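Local coordinates for 11S globulin subunit beta (Cucurbita maxima, PDB 2E9Q), which serves as a seed storage protein, a hexameric 11S globulin that acts as a nutrient reservoir in pumpkin seed, at residues G46-W51 / R239-Q244; R71-L76 / W146-G151; P130-D135 / K287-R292. All blocks are in the same frame, centred on the assembly; numbering follows the deposited sequence.

Contact 1: G46-W51 / R239-Q244; sequences GFTEVW and RDRIVQ. Unlike the reference sequence in segment 46-51: Gly46 (reference Ile).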
ATOM      1  N   GLY A  46      21.516  23.919  21.081  1.00 51.23           N
ATOM      2  CA  GLY A  46      20.974  22.652  21.536  1.00 40.54           C
ATOM      3  C   GLY A  46      21.678  21.509  20.848  1.00 44.26           C
ATOM      4  O   GLY A  46      22.785  21.682  20.343  1.00 49.43           O
ATOM      5  N   PHE A  47      21.045  20.345  20.814  1.00 41.96           N
ATOM      6  CA  PHE A  47      21.656  19.194  20.165  1.00 48.00           C
ATOM      7  C   PHE A  47      20.621  18.147  19.771  1.00 43.22           C
ATOM      8  O   PHE A  47      19.561  18.038  20.380  1.00 48.12           O
ATOM      9  CB  PHE A  47      22.734  18.581  21.083  1.00 39.54           C
ATOM     10  CG  PHE A  47      22.215  18.119  22.414  1.00 34.41           C
ATOM     11  CD1 PHE A  47      21.704  16.836  22.568  1.00 37.80           C
ATOM     12  CD2 PHE A  47      22.245  18.966  23.516  1.00 42.84           C
ATOM     13  CE1 PHE A  47      21.228  16.395  23.799  1.00 34.55           C
ATOM     14  CE2 PHE A  47      21.771  18.544  24.759  1.00 41.32           C
ATOM     15  CZ  PHE A  47      21.260  17.250  24.903  1.00 40.93           C
ATOM     16  N   THR A  48      20.958  17.375  18.749  1.00 43.82           N
ATOM     17  CA  THR A  48      20.082  16.346  18.213  1.00 41.08           C
ATOM     18  C   THR A  48      20.661  14.944  18.345  1.00 41.05           C
ATOM     19  O   THR A  48      21.796  14.684  17.940  1.00 40.48           O
ATOM     20  CB  THR A  48      19.824  16.612  16.727  1.00 45.27           C
ATOM     21  OG1 THR A  48      19.218  17.900  16.585  1.00 48.13           O
ATOM     22  CG2 THR A  48      18.935  15.522  16.121  1.00 44.35           C
ATOM     23  N   GLU A  49      19.860  14.044  18.898  1.00 34.88           N
ATOM     24  CA  GLU A  49      20.261  12.666  19.074  1.00 41.27           C
ATOM     25  C   GLU A  49      19.405  11.789  18.151  1.00 47.52           C
ATOM     26  O   GLU A  49      18.192  12.026  18.002  1.00 37.49           O
ATOM     27  CB  GLU A  49      20.069  12.262  20.534  1.00 40.18           C
ATOM     28  CG  GLU A  49      20.985  13.015  21.505  1.00 51.11           C
ATOM     29  CD  GLU A  49      20.709  12.655  22.950  1.00 52.77           C
ATOM     30  OE1 GLU A  49      19.736  13.187  23.529  1.00 53.09           O
ATOM     31  OE2 GLU A  49      21.454  11.821  23.502  1.00 57.69           O
ATOM     32  N   VAL A  50      20.038  10.790  17.532  1.00 40.36           N
ATOM     33  CA  VAL A  50      19.345   9.892  16.611  1.00 39.22           C
ATOM     34  C   VAL A  50      19.548   8.423  16.951  1.00 40.92           C
ATOM     35  O   VAL A  50      20.665   8.001  17.266  1.00 41.73           O
ATOM     36  CB  VAL A  50      19.817  10.130  15.168  1.00 39.97           C
ATOM     37  CG1 VAL A  50      19.008   9.284  14.213  1.00 41.17           C
ATOM     38  CG2 VAL A  50      19.682  11.607  14.814  1.00 46.81           C
ATOM     39  N   TRP A  51      18.470   7.645  16.904  1.00 38.31           N
ATOM     40  CA  TRP A  51      18.567   6.224  17.197  1.00 41.17           C
ATOM     41  C   TRP A  51      19.052   5.491  15.942  1.00 39.66           C
ATOM     42  O   TRP A  51      19.135   6.083  14.862  1.00 39.77           O
ATOM     43  CB  TRP A  51      17.223   5.665  17.674  1.00 38.68           C
ATOM     44  CG  TRP A  51      16.997   5.800  19.154  1.00 40.11           C
ATOM     45  CD1 TRP A  51      17.005   4.794  20.085  1.00 34.81           C
ATOM     46  CD2 TRP A  51      16.693   7.006  19.872  1.00 35.93           C
ATOM     47  NE1 TRP A  51      16.715   5.297  21.335  1.00 40.71           N
ATOM     48  CE2 TRP A  51      16.520   6.650  21.232  1.00 40.26           C
ATOM     49  CE3 TRP A  51      16.547   8.350  19.497  1.00 37.69           C
ATOM     50  CZ2 TRP A  51      16.205   7.599  22.224  1.00 48.04           C
ATOM     51  CZ3 TRP A  51      16.236   9.294  20.484  1.00 43.98           C
ATOM     52  CH2 TRP A  51      16.070   8.909  21.831  1.00 40.10           C
ATOM     53  N   ARG A 239      26.427  27.009  12.822  1.00 53.16           N
ATOM     54  CA  ARG A 239      25.472  26.773  13.907  1.00 50.26           C
ATOM     55  C   ARG A 239      24.702  25.465  13.856  1.00 44.31           C
ATOM     56  O   ARG A 239      24.080  25.068  14.840  1.00 46.99           O
ATOM     57  CB  ARG A 239      24.455  27.916  13.952  1.00 53.20           C
ATOM     58  CG  ARG A 239      25.033  29.282  14.261  1.00 56.01           C
ATOM     59  CD  ARG A 239      23.938  30.328  14.177  1.00 50.59           C
ATOM     60  NE  ARG A 239      23.382  30.345  12.834  1.00 55.63           N
ATOM     61  CZ  ARG A 239      22.248  30.944  12.500  1.00 58.06           C
ATOM     62  NH1 ARG A 239      21.828  30.899  11.246  1.00 44.38           N
ATOM     63  NH2 ARG A 239      21.537  31.581  13.420  1.00 52.70           N
ATOM     64  N   ASP A 240      24.745  24.801  12.709  1.00 50.48           N
ATOM     65  CA  ASP A 240      24.013  23.558  12.491  1.00 54.74           C
ATOM     66  C   ASP A 240      22.496  23.834  12.478  1.00 52.35           C
ATOM     67  O   ASP A 240      22.075  24.921  12.093  1.00 57.00           O
ATOM     68  CB  ASP A 240      24.370  22.504  13.534  1.00 50.27           C
ATOM     69  CG  ASP A 240      24.042  21.090  13.060  1.00 59.19           C
ATOM     70  OD1 ASP A 240      23.052  20.498  13.543  1.00 50.96           O
ATOM     71  OD2 ASP A 240      24.773  20.576  12.184  1.00 54.38           O
ATOM     72  N   ARG A 241      21.685  22.883  12.925  1.00 53.69           N
ATOM     73  CA  ARG A 241      20.228  23.025  12.864  1.00 51.83           C
ATOM     74  C   ARG A 241      19.442  23.759  13.964  1.00 60.87           C
ATOM     75  O   ARG A 241      18.284  24.137  13.744  1.00 50.34           O
ATOM     76  CB  ARG A 241      19.616  21.639  12.665  1.00 47.61           C
ATOM     77  CG  ARG A 241      19.382  20.861  13.945  1.00 42.70           C
ATOM     78  CD  ARG A 241      19.354  19.365  13.649  1.00 50.43           C
ATOM     79  NE  ARG A 241      20.669  18.912  13.209  1.00 57.04           N
ATOM     80  CZ  ARG A 241      20.894  18.207  12.107  1.00 65.46           C
ATOM     81  NH1 ARG A 241      19.877  17.868  11.329  1.00 63.03           N
ATOM     82  NH2 ARG A 241      22.138  17.856  11.774  1.00 55.17           N
ATOM     83  N   ILE A 242      20.034  23.936  15.144  1.00 52.33           N
ATOM     84  CA  ILE A 242      19.346  24.633  16.226  1.00 48.08           C
ATOM     85  C   ILE A 242      20.126  25.922  16.503  1.00 56.71           C
ATOM     86  O   ILE A 242      21.254  25.877  16.994  1.00 58.69           O
ATOM     87  CB  ILE A 242      19.283  23.755  17.494  1.00 49.90           C
ATOM     88  CG1 ILE A 242      18.648  22.397  17.161  1.00 52.07           C
ATOM     89  CG2 ILE A 242      18.468  24.448  18.574  1.00 46.85           C
ATOM     90  CD1 ILE A 242      18.647  21.411  18.320  1.00 40.82           C
ATOM     91  N   VAL A 243      19.530  27.069  16.183  1.00 48.34           N
ATOM     92  CA  VAL A 243      20.215  28.347  16.355  1.00 46.60           C
ATOM     93  C   VAL A 243      19.724  29.284  17.467  1.00 51.94           C
ATOM     94  O   VAL A 243      18.584  29.208  17.926  1.00 50.35           O
ATOM     95  CB  VAL A 243      20.204  29.131  15.035  1.00 48.75           C
ATOM     96  CG1 VAL A 243      20.750  28.260  13.911  1.00 47.57           C
ATOM     97  CG2 VAL A 243      18.786  29.585  14.710  1.00 52.05           C
ATOM     98  N   GLN A 244      20.613  30.171  17.896  1.00 58.28           N
ATOM     99  CA  GLN A 244      20.290  31.144  18.932  1.00 60.39           C
ATOM    100  C   GLN A 244      19.602  32.311  18.233  1.00 50.58           C
ATOM    101  O   GLN A 244      20.132  32.852  17.264  1.00 56.93           O
ATOM    102  CB  GLN A 244      21.572  31.644  19.603  1.00 68.26           C
ATOM    103  CG  GLN A 244      21.352  32.390  20.911  1.00 79.98           C
ATOM    104  CD  GLN A 244      21.127  31.445  22.077  1.00 94.54           C
ATOM    105  OE1 GLN A 244      20.877  31.872  23.209  1.00 93.03           O
ATOM    106  NE2 GLN A 244      21.229  30.145  21.808  1.00103.66           N
TER

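Contact 2: R71-L76 / W146-G151; sequences RPKGLL and WMYNRG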
ATOM      1  N   ARG A  71      17.772  24.613  23.733  1.00 55.93           N
ATOM      2  CA  ARG A  71      17.961  25.467  24.891  1.00 59.71           C
ATOM      3  C   ARG A  71      17.176  26.758  24.714  1.00 56.68           C
ATOM      4  O   ARG A  71      16.826  27.133  23.590  1.00 49.50           O
ATOM      5  CB  ARG A  71      19.444  25.804  25.047  0.50 56.41           C
ATOM      6  CG  ARG A  71      20.365  24.600  25.105  0.50 56.52           C
ATOM      7  CD  ARG A  71      21.784  24.997  24.727  0.50 50.53           C
ATOM      8  NE  ARG A  71      22.659  23.838  24.613  0.50 49.01           N
ATOM      9  CZ  ARG A  71      23.740  23.797  23.849  0.50 31.59           C
ATOM     10  NH1 ARG A  71      24.083  24.852  23.127  0.50 45.57           N
ATOM     11  NH2 ARG A  71      24.473  22.696  23.800  0.50 56.95           N
ATOM     12  N   PRO A  72      16.878  27.450  25.826  1.00 60.27           N
ATOM     13  CA  PRO A  72      16.128  28.708  25.788  1.00 52.86           C
ATOM     14  C   PRO A  72      16.592  29.619  24.666  1.00 54.15           C
ATOM     15  O   PRO A  72      17.793  29.772  24.433  1.00 56.93           O
ATOM     16  CB  PRO A  72      16.384  29.286  27.164  1.00 57.76           C
ATOM     17  CG  PRO A  72      16.336  28.046  28.018  1.00 62.62           C
ATOM     18  CD  PRO A  72      17.214  27.092  27.217  1.00 58.36           C
ATOM     19  N   LYS A  73      15.625  30.204  23.964  1.00 48.49           N
ATOM     20  CA  LYS A  73      15.895  31.098  22.844  1.00 55.28           C
ATOM     21  C   LYS A  73      16.395  30.308  21.641  1.00 49.91           C
ATOM     22  O   LYS A  73      16.903  30.881  20.678  1.00 51.77           O
ATOM     23  CB  LYS A  73      16.932  32.165  23.226  1.00 64.06           C
ATOM     24  CG  LYS A  73      16.534  33.053  24.412  1.00 72.19           C
ATOM     25  CD  LYS A  73      15.249  33.833  24.142  1.00 82.40           C
ATOM     26  CE  LYS A  73      14.830  34.668  25.351  1.00 87.59           C
ATOM     27  NZ  LYS A  73      13.536  35.387  25.138  1.00 96.71           N
ATOM     28  N   GLY A  74      16.242  28.990  21.700  1.00 53.19           N
ATOM     29  CA  GLY A  74      16.688  28.149  20.604  1.00 51.53           C
ATOM     30  C   GLY A  74      15.680  28.015  19.478  1.00 53.08           C
ATOM     31  O   GLY A  74      14.481  27.895  19.713  1.00 54.12           O
ATOM     32  N   LEU A  75      16.176  28.033  18.247  1.00 51.82           N
ATOM     33  CA  LEU A  75      15.324  27.903  17.079  1.00 51.03           C
ATOM     34  C   LEU A  75      15.752  26.743  16.167  1.00 46.79           C
ATOM     35  O   LEU A  75      16.833  26.765  15.587  1.00 44.79           O
ATOM     36  CB  LEU A  75      15.343  29.207  16.273  1.00 50.68           C
ATOM     37  CG  LEU A  75      14.655  29.167  14.898  1.00 56.03           C
ATOM     38  CD1 LEU A  75      13.137  29.090  15.075  1.00 52.10           C
ATOM     39  CD2 LEU A  75      15.046  30.403  14.082  1.00 45.26           C
ATOM     40  N   LEU A  76      14.908  25.723  16.060  1.00 47.52           N
ATOM     41  CA  LEU A  76      15.192  24.602  15.178  1.00 40.79           C
ATOM     42  C   LEU A  76      14.800  25.130  13.815  1.00 42.02           C
ATOM     43  O   LEU A  76      13.639  25.454  13.578  1.00 46.66           O
ATOM     44  CB  LEU A  76      14.331  23.392  15.543  1.00 48.28           C
ATOM     45  CG  LEU A  76      14.332  22.194  14.580  1.00 50.81           C
ATOM     46  CD1 LEU A  76      15.750  21.664  14.360  1.00 45.84           C
ATOM     47  CD2 LEU A  76      13.426  21.104  15.160  1.00 45.35           C
ATOM     48  N   TRP A 146       9.164  24.600  11.873  1.00 45.60           N
ATOM     49  CA  TRP A 146      10.248  25.122  12.690  1.00 50.39           C
ATOM     50  C   TRP A 146       9.715  25.252  14.109  1.00 49.93           C
ATOM     51  O   TRP A 146       8.518  25.470  14.315  1.00 57.67           O
ATOM     52  CB  TRP A 146      10.722  26.485  12.173  1.00 44.41           C
ATOM     53  CG  TRP A 146       9.629  27.512  12.052  1.00 55.35           C
ATOM     54  CD1 TRP A 146       8.922  27.827  10.927  1.00 53.33           C
ATOM     55  CD2 TRP A 146       9.117  28.358  13.097  1.00 49.67           C
ATOM     56  NE1 TRP A 146       8.007  28.813  11.201  1.00 51.51           N
ATOM     57  CE2 TRP A 146       8.103  29.160  12.523  1.00 48.52           C
ATOM     58  CE3 TRP A 146       9.417  28.516  14.458  1.00 45.61           C
ATOM     59  CZ2 TRP A 146       7.382  30.112  13.265  1.00 47.74           C
ATOM     60  CZ3 TRP A 146       8.693  29.469  15.203  1.00 56.67           C
ATOM     61  CH2 TRP A 146       7.689  30.253  14.596  1.00 41.76           C
ATOM     62  N   MET A 147      10.590  25.089  15.089  1.00 45.11           N
ATOM     63  CA  MET A 147      10.169  25.194  16.469  1.00 41.93           C
ATOM     64  C   MET A 147      11.108  26.084  17.256  1.00 48.67           C
ATOM     65  O   MET A 147      12.321  26.099  17.017  1.00 46.30           O
ATOM     66  CB  MET A 147      10.085  23.806  17.099  0.50 42.52           C
ATOM     67  CG  MET A 147       8.987  22.949  16.486  0.50 50.68           C
ATOM     68  SD  MET A 147       8.909  21.288  17.143  0.50 52.15           S
ATOM     69  CE  MET A 147       9.910  20.419  15.939  0.50 48.67           C
ATOM     70  N   TYR A 148      10.520  26.843  18.177  1.00 47.36           N
ATOM     71  CA  TYR A 148      11.248  27.777  19.008  1.00 40.88           C
ATOM     72  C   TYR A 148      10.929  27.532  20.472  1.00 43.67           C
ATOM     73  O   TYR A 148       9.786  27.273  20.836  1.00 51.61           O
ATOM     74  CB  TYR A 148      10.862  29.208  18.631  1.00 49.25           C
ATOM     75  CG  TYR A 148      11.371  30.255  19.592  1.00 49.25           C
ATOM     76  CD1 TYR A 148      12.681  30.729  19.512  1.00 57.43           C
ATOM     77  CD2 TYR A 148      10.550  30.753  20.601  1.00 60.83           C
ATOM     78  CE1 TYR A 148      13.160  31.677  20.418  1.00 59.63           C
ATOM     79  CE2 TYR A 148      11.018  31.699  21.515  1.00 56.44           C
ATOM     80  CZ  TYR A 148      12.323  32.155  21.413  1.00 55.79           C
ATOM     81  OH  TYR A 148      12.784  33.088  22.306  1.00 62.51           O
ATOM     82  N   ASN A 149      11.951  27.612  21.308  1.00 44.74           N
ATOM     83  CA  ASN A 149      11.787  27.420  22.735  1.00 51.60           C
ATOM     84  C   ASN A 149      11.602  28.810  23.343  1.00 60.09           C
ATOM     85  O   ASN A 149      12.457  29.684  23.177  1.00 51.94           O
ATOM     86  CB  ASN A 149      13.036  26.750  23.315  1.00 45.78           C
ATOM     87  CG  ASN A 149      12.915  26.469  24.798  1.00 52.80           C
ATOM     88  OD1 ASN A 149      11.824  26.518  25.366  1.00 48.85           O
ATOM     89  ND2 ASN A 149      14.045  26.154  25.436  1.00 48.07           N
ATOM     90  N   ARG A 150      10.480  29.017  24.026  1.00 61.73           N
ATOM     91  CA  ARG A 150      10.206  30.306  24.654  1.00 68.27           C
ATOM     92  C   ARG A 150      10.149  30.158  26.171  1.00 67.07           C
ATOM     93  O   ARG A 150       9.752  31.077  26.881  1.00 67.82           O
ATOM     94  CB  ARG A 150       8.890  30.902  24.121  1.00 68.67           C
ATOM     95  CG  ARG A 150       7.599  30.344  24.714  1.00 74.24           C
ATOM     96  CD  ARG A 150       6.395  31.053  24.069  1.00 86.14           C
ATOM     97  NE  ARG A 150       5.155  30.982  24.849  1.00 86.69           N
ATOM     98  CZ  ARG A 150       4.379  29.905  24.958  1.00 86.50           C
ATOM     99  NH1 ARG A 150       4.697  28.776  24.339  1.00 75.84           N
ATOM    100  NH2 ARG A 150       3.271  29.962  25.687  1.00 84.25           N
ATOM    101  N   GLY A 151      10.550  28.988  26.662  1.00 63.71           N
ATOM    102  CA  GLY A 151      10.544  28.746  28.094  1.00 57.46           C
ATOM    103  C   GLY A 151      11.921  28.923  28.704  1.00 54.65           C
ATOM    104  O   GLY A 151      12.863  29.312  28.016  1.00 50.88           O
TER

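Contact 3: P130-D135 / K287-R292; sequences PFREGD and KQNIGR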
ATOM      1  N   PRO A 130       1.436  27.758  19.437  1.00 52.75           N
ATOM      2  CA  PRO A 130       2.150  27.489  20.681  1.00 50.44           C
ATOM      3  C   PRO A 130       1.942  26.025  21.055  1.00 54.76           C
ATOM      4  O   PRO A 130       0.999  25.389  20.590  1.00 50.22           O
ATOM      5  CB  PRO A 130       1.476  28.435  21.665  1.00 61.54           C
ATOM      6  CG  PRO A 130       0.042  28.405  21.197  1.00 57.57           C
ATOM      7  CD  PRO A 130       0.187  28.504  19.696  1.00 57.87           C
ATOM      8  N   PHE A 131       2.833  25.492  21.877  1.00 46.31           N
ATOM      9  CA  PHE A 131       2.720  24.112  22.319  1.00 54.12           C
ATOM     10  C   PHE A 131       3.418  24.006  23.657  1.00 48.84           C
ATOM     11  O   PHE A 131       4.278  24.821  23.985  1.00 55.13           O
ATOM     12  CB  PHE A 131       3.349  23.154  21.296  1.00 48.14           C
ATOM     13  CG  PHE A 131       4.808  23.396  21.052  1.00 47.40           C
ATOM     14  CD1 PHE A 131       5.762  22.936  21.950  1.00 47.92           C
ATOM     15  CD2 PHE A 131       5.228  24.107  19.932  1.00 46.27           C
ATOM     16  CE1 PHE A 131       7.112  23.187  21.733  1.00 54.37           C
ATOM     17  CE2 PHE A 131       6.572  24.363  19.708  1.00 47.67           C
ATOM     18  CZ  PHE A 131       7.517  23.904  20.608  1.00 56.68           C
ATOM     19  N   ARG A 132       3.057  22.991  24.424  1.00 55.52           N
ATOM     20  CA  ARG A 132       3.638  22.805  25.736  1.00 56.77           C
ATOM     21  C   ARG A 132       3.768  21.324  26.058  1.00 55.35           C
ATOM     22  O   ARG A 132       3.259  20.471  25.327  1.00 48.73           O
ATOM     23  CB  ARG A 132       2.742  23.478  26.771  1.00 56.15           C
ATOM     24  CG  ARG A 132       1.342  22.923  26.751  1.00 49.41           C
ATOM     25  CD  ARG A 132       0.466  23.557  27.810  1.00 56.23           C
ATOM     26  NE  ARG A 132      -0.603  22.648  28.210  1.00 59.29           N
ATOM     27  CZ  ARG A 132      -1.486  22.114  27.376  1.00 57.92           C
ATOM     28  NH1 ARG A 132      -1.441  22.397  26.080  1.00 64.89           N
ATOM     29  NH2 ARG A 132      -2.400  21.274  27.838  1.00 60.89           N
ATOM     30  N   GLU A 133       4.428  21.038  27.174  1.00 47.33           N
ATOM     31  CA  GLU A 133       4.655  19.673  27.620  1.00 50.37           C
ATOM     32  C   GLU A 133       3.406  18.802  27.600  1.00 50.00           C
ATOM     33  O   GLU A 133       2.374  19.159  28.162  1.00 52.88           O
ATOM     34  CB  GLU A 133       5.243  19.685  29.031  1.00 52.83           C
ATOM     35  CG  GLU A 133       5.951  18.396  29.419  1.00 57.02           C
ATOM     36  CD  GLU A 133       6.589  18.470  30.800  1.00 70.76           C
ATOM     37  OE1 GLU A 133       7.299  19.464  31.086  1.00 63.79           O
ATOM     38  OE2 GLU A 133       6.384  17.526  31.597  1.00 69.75           O
ATOM     39  N   GLY A 134       3.509  17.648  26.951  1.00 49.11           N
ATOM     40  CA  GLY A 134       2.378  16.750  26.887  1.00 38.63           C
ATOM     41  C   GLY A 134       1.706  16.822  25.534  1.00 42.82           C
ATOM     42  O   GLY A 134       0.835  16.010  25.210  1.00 45.66           O
ATOM     43  N   ASP A 135       2.095  17.809  24.742  1.00 41.50           N
ATOM     44  CA  ASP A 135       1.530  17.933  23.411  1.00 38.81           C
ATOM     45  C   ASP A 135       2.143  16.909  22.467  1.00 46.58           C
ATOM     46  O   ASP A 135       3.348  16.621  22.516  1.00 46.15           O
ATOM     47  CB  ASP A 135       1.761  19.335  22.827  1.00 45.54           C
ATOM     48  CG  ASP A 135       0.823  20.387  23.423  1.00 50.14           C
ATOM     49  OD1 ASP A 135      -0.227  20.006  23.978  1.00 41.78           O
ATOM     50  OD2 ASP A 135       1.144  21.590  23.323  1.00 47.85           O
ATOM     51  N   LYS A 287      -2.396  19.065  16.614  1.00 45.97           N
ATOM     52  CA  LYS A 287      -1.863  18.639  17.883  1.00 38.15           C
ATOM     53  C   LYS A 287      -2.975  18.254  18.823  1.00 47.00           C
ATOM     54  O   LYS A 287      -4.140  18.590  18.595  1.00 40.46           O
ATOM     55  CB  LYS A 287      -1.010  19.735  18.528  1.00 52.15           C
ATOM     56  CG  LYS A 287      -1.760  20.926  19.115  1.00 56.65           C
ATOM     57  CD  LYS A 287      -0.802  21.748  19.990  1.00 58.66           C
ATOM     58  CE  LYS A 287      -1.437  23.018  20.541  1.00 60.45           C
ATOM     59  NZ  LYS A 287      -1.410  24.143  19.548  1.00 65.32           N
ATOM     60  N   GLN A 288      -2.588  17.531  19.872  1.00 45.48           N
ATOM     61  CA  GLN A 288      -3.481  17.068  20.924  1.00 40.65           C
ATOM     62  C   GLN A 288      -2.605  16.821  22.148  1.00 50.89           C
ATOM     63  O   GLN A 288      -1.563  16.166  22.052  1.00 46.42           O
ATOM     64  CB  GLN A 288      -4.174  15.763  20.526  1.00 38.87           C
ATOM     65  CG  GLN A 288      -5.092  15.196  21.621  1.00 37.71           C
ATOM     66  CD  GLN A 288      -5.656  13.820  21.285  1.00 42.41           C
ATOM     67  OE1 GLN A 288      -5.842  13.479  20.121  1.00 43.25           O
ATOM     68  NE2 GLN A 288      -5.948  13.030  22.315  1.00 45.56           N
ATOM     69  N   ASN A 289      -3.008  17.349  23.294  1.00 49.43           N
ATOM     70  CA  ASN A 289      -2.223  17.138  24.499  1.00 47.89           C
ATOM     71  C   ASN A 289      -2.704  15.858  25.148  1.00 54.96           C
ATOM     72  O   ASN A 289      -3.894  15.710  25.441  1.00 50.83           O
ATOM     73  CB  ASN A 289      -2.391  18.299  25.477  1.00 52.32           C
ATOM     74  CG  ASN A 289      -1.357  18.273  26.580  1.00 39.49           C
ATOM     75  OD1 ASN A 289      -0.335  18.956  26.508  1.00 49.08           O
ATOM     76  ND2 ASN A 289      -1.606  17.471  27.595  1.00 40.79           N
ATOM     77  N   ILE A 290      -1.785  14.923  25.359  1.00 51.91           N
ATOM     78  CA  ILE A 290      -2.134  13.652  25.975  1.00 44.53           C
ATOM     79  C   ILE A 290      -1.399  13.520  27.296  1.00 49.73           C
ATOM     80  O   ILE A 290      -1.203  12.422  27.816  1.00 53.84           O
ATOM     81  CB  ILE A 290      -1.798  12.466  25.041  1.00 49.80           C
ATOM     82  CG1 ILE A 290      -0.373  12.591  24.496  1.00 37.73           C
ATOM     83  CG2 ILE A 290      -2.786  12.429  23.890  1.00 46.83           C
ATOM     84  CD1 ILE A 290      -0.023  11.504  23.503  1.00 44.27           C
ATOM     85  N   GLY A 291      -1.011  14.674  27.830  1.00 52.52           N
ATOM     86  CA  GLY A 291      -0.313  14.740  29.098  1.00 55.10           C
ATOM     87  C   GLY A 291      -1.246  14.675  30.296  1.00 56.82           C
ATOM     88  O   GLY A 291      -2.410  14.294  30.183  1.00 48.78           O
ATOM     89  N   ARG A 292      -0.734  15.072  31.453  1.00 60.93           N
ATOM     90  CA  ARG A 292      -1.510  15.025  32.679  1.00 64.79           C
ATOM     91  C   ARG A 292      -2.657  16.027  32.785  1.00 62.67           C
ATOM     92  O   ARG A 292      -3.557  15.857  33.607  1.00 59.31           O
ATOM     93  CB  ARG A 292      -0.567  15.160  33.879  1.00 70.52           C
ATOM     94  CG  ARG A 292       0.437  16.301  33.780  1.00 86.10           C
ATOM     95  CD  ARG A 292       1.616  16.054  34.726  1.00 96.35           C
ATOM     96  NE  ARG A 292       2.360  14.854  34.336  1.00107.34           N
ATOM     97  CZ  ARG A 292       3.211  14.197  35.121  1.00108.20           C
ATOM     98  NH1 ARG A 292       3.438  14.617  36.358  1.00104.15           N
ATOM     99  NH2 ARG A 292       3.829  13.109  34.668  1.00105.95           N
TER
HETATM  100  O   HOH W   1       1.786  17.093  30.795  1.00 43.76           O

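Contact 1: G46-W51 / R239-Q244
Asp240 OD1 is gripped twice by Arg241, the residue that meets Thr48 across this contact. Arg241 N donates to Asp240 OD1 over 2.8 Å, from above the carboxylate plane. Arg241 NE forms a salt bridge to Asp240 OD1 at 2.9 Å, arriving from the same face of the carboxylate but nearly along the C-O axis. The chain of Arg241 bends at chi3 (66°), which turns the guanidinium back toward Asp240 and presents the CD methylene to Thr48. There OG1 of Thr48 lies 3.3 Å from Arg241 CD, the two side chains crossing at about a right angle; no hydrogen bond joins the segments. NH1 of Arg241 has a second carboxylate partner, Glu187. With an alanine here, Asp240 and Glu187 would probably be left without their shared positive charge and Thr48 without the methylene it leans on.

The other half is methyl-to-backbone packing. Ile242 is extended beyond CB (chi2 175°) and sets its CD1 against the peptide joining Gly46 to Phe47, 3.6 Å from Phe47 N. Gly46, which stands where the reference sequence has isoleucine, has no CB to meet that methyl group. Strands 46-50 and 242-244 run antiparallel at 176°, yet their axes approach only to 7.4 Å. They belong to different sheets of the N-terminal cupin barrel, and Ile242 also rests on Ala43 and Leu76. Across the sheets the two segments are thus held by van der Waals packing, while the buried charge of Arg241 is probably balanced by Asp240 beside it and by Glu187.

Contact 2: R71-L76 / W146-G151
The amide of Asn149 lies against the start of a turn rather than bonding to it: its ND2 sits 3.1 Å from Pro72 N, which has no hydrogen to share. Asn149 ND2 donates instead to Ser153 O, and Asn149 OD1 accepts from Gly151 N at 3.1 Å, closing an Asx turn. Both ends of the amide are therefore fixed beside the type II turn from Arg71 to Gly74. Tyr148 runs alongside Lys73, pointing the same way; with CG anti to the backbone N (chi1 170°), its hydroxyl comes 3.2 Å from Lys73 CD. This OH is buried without a polar partner in the model. Two sound backbone bonds join the strands, Asn149 N to Gly74 O (3.0 Å) and Leu76 N to Met147 O (2.8 Å). Leu75 CD1 approaches Trp146 CE3 on one face, whereas on the other Leu76 CD2 lies beside Met147 CE at 3.7 Å. Leu75 and Trp146 also pack against Asn427 and Leu420 of a second subunit. Within the curled antiparallel sheet of the cupin barrel, strand 74-81 runs between strands 145-149 and 242-244, and strand 145-149 pairs on its other edge with 93-98.

Contact 3: P130-D135 / K287-R292
Arg132 lays its guanidinium across the Asn289 amide, the two planes stacked only 20° apart, at the type II beta turn (Arg132 to Asp135) leading into strand 135-139, against which strand 287-289 adds the outermost strand, within this chain, of a sheet of the N-terminal cupin barrel. The Asp135 carboxylate, by contrast, stands nearly upright to the same amide, at 82°. Asn289 thus meets both members of a charge pair, the guanidinium stacked on it and the carboxylate turned across it. Arg132 NH1 lies 3.4 Å from Asp135 OD1, a salt bridge of charges alone, because the oxygen is well out of the guanidinium plane. A much firmer hold comes from the backbone: Arg132 N donates to Asp135 OD2 at 2.6 Å, bracing the turn together with the bond from Asp135 N to Arg132 O.

Asp135 and Asn289 form an antiparallel non-hydrogen-bonded pair, and next to it Ile290 N donates to Gly134 O over 2.8 Å. Gly134 has the positive phi expected in a type II turn, and its CA passes 4.0 Å from Gly291 CA, so the backbones meet closely with no side chain between. Ile290 packs on Leu136 and on Ser307 and Ala309 of strand 304-309, in another sheet. Lys287 crosses Asp135 obliquely, its CD 3.9 Å from Asp135 OD2; a bend at chi4 (-82°) turns its ammonium to Pro130, where Lys287 NZ bonds to Pro130 O at 2.9 Å, almost in line with the carbonyl.

Overall arrangement
Contacts 1 and 2 are buried and adjoin each other, their centres about 11 Å apart: Val243 O and Leu75 N are 2.7 Å apart, a probable hydrogen bond between neighbouring strands 242-244 and 74-81. Both also reach a second subunit. Contact 3 is only partly buried and touches no other chain; its centre is about 16 Å from that of contact 2, which it meets through Phe131 and Pro130. Contact 1 is packing between two sheets, with no polar bond between its segments and its charges paired inside one of them and with residues beyond; contact 2 is strand pairing inside one sheet; contact 3 combines a short bridge with charged side chains where a strand of the N-terminal cupin sheet meets residues that also pack on strand 304-309.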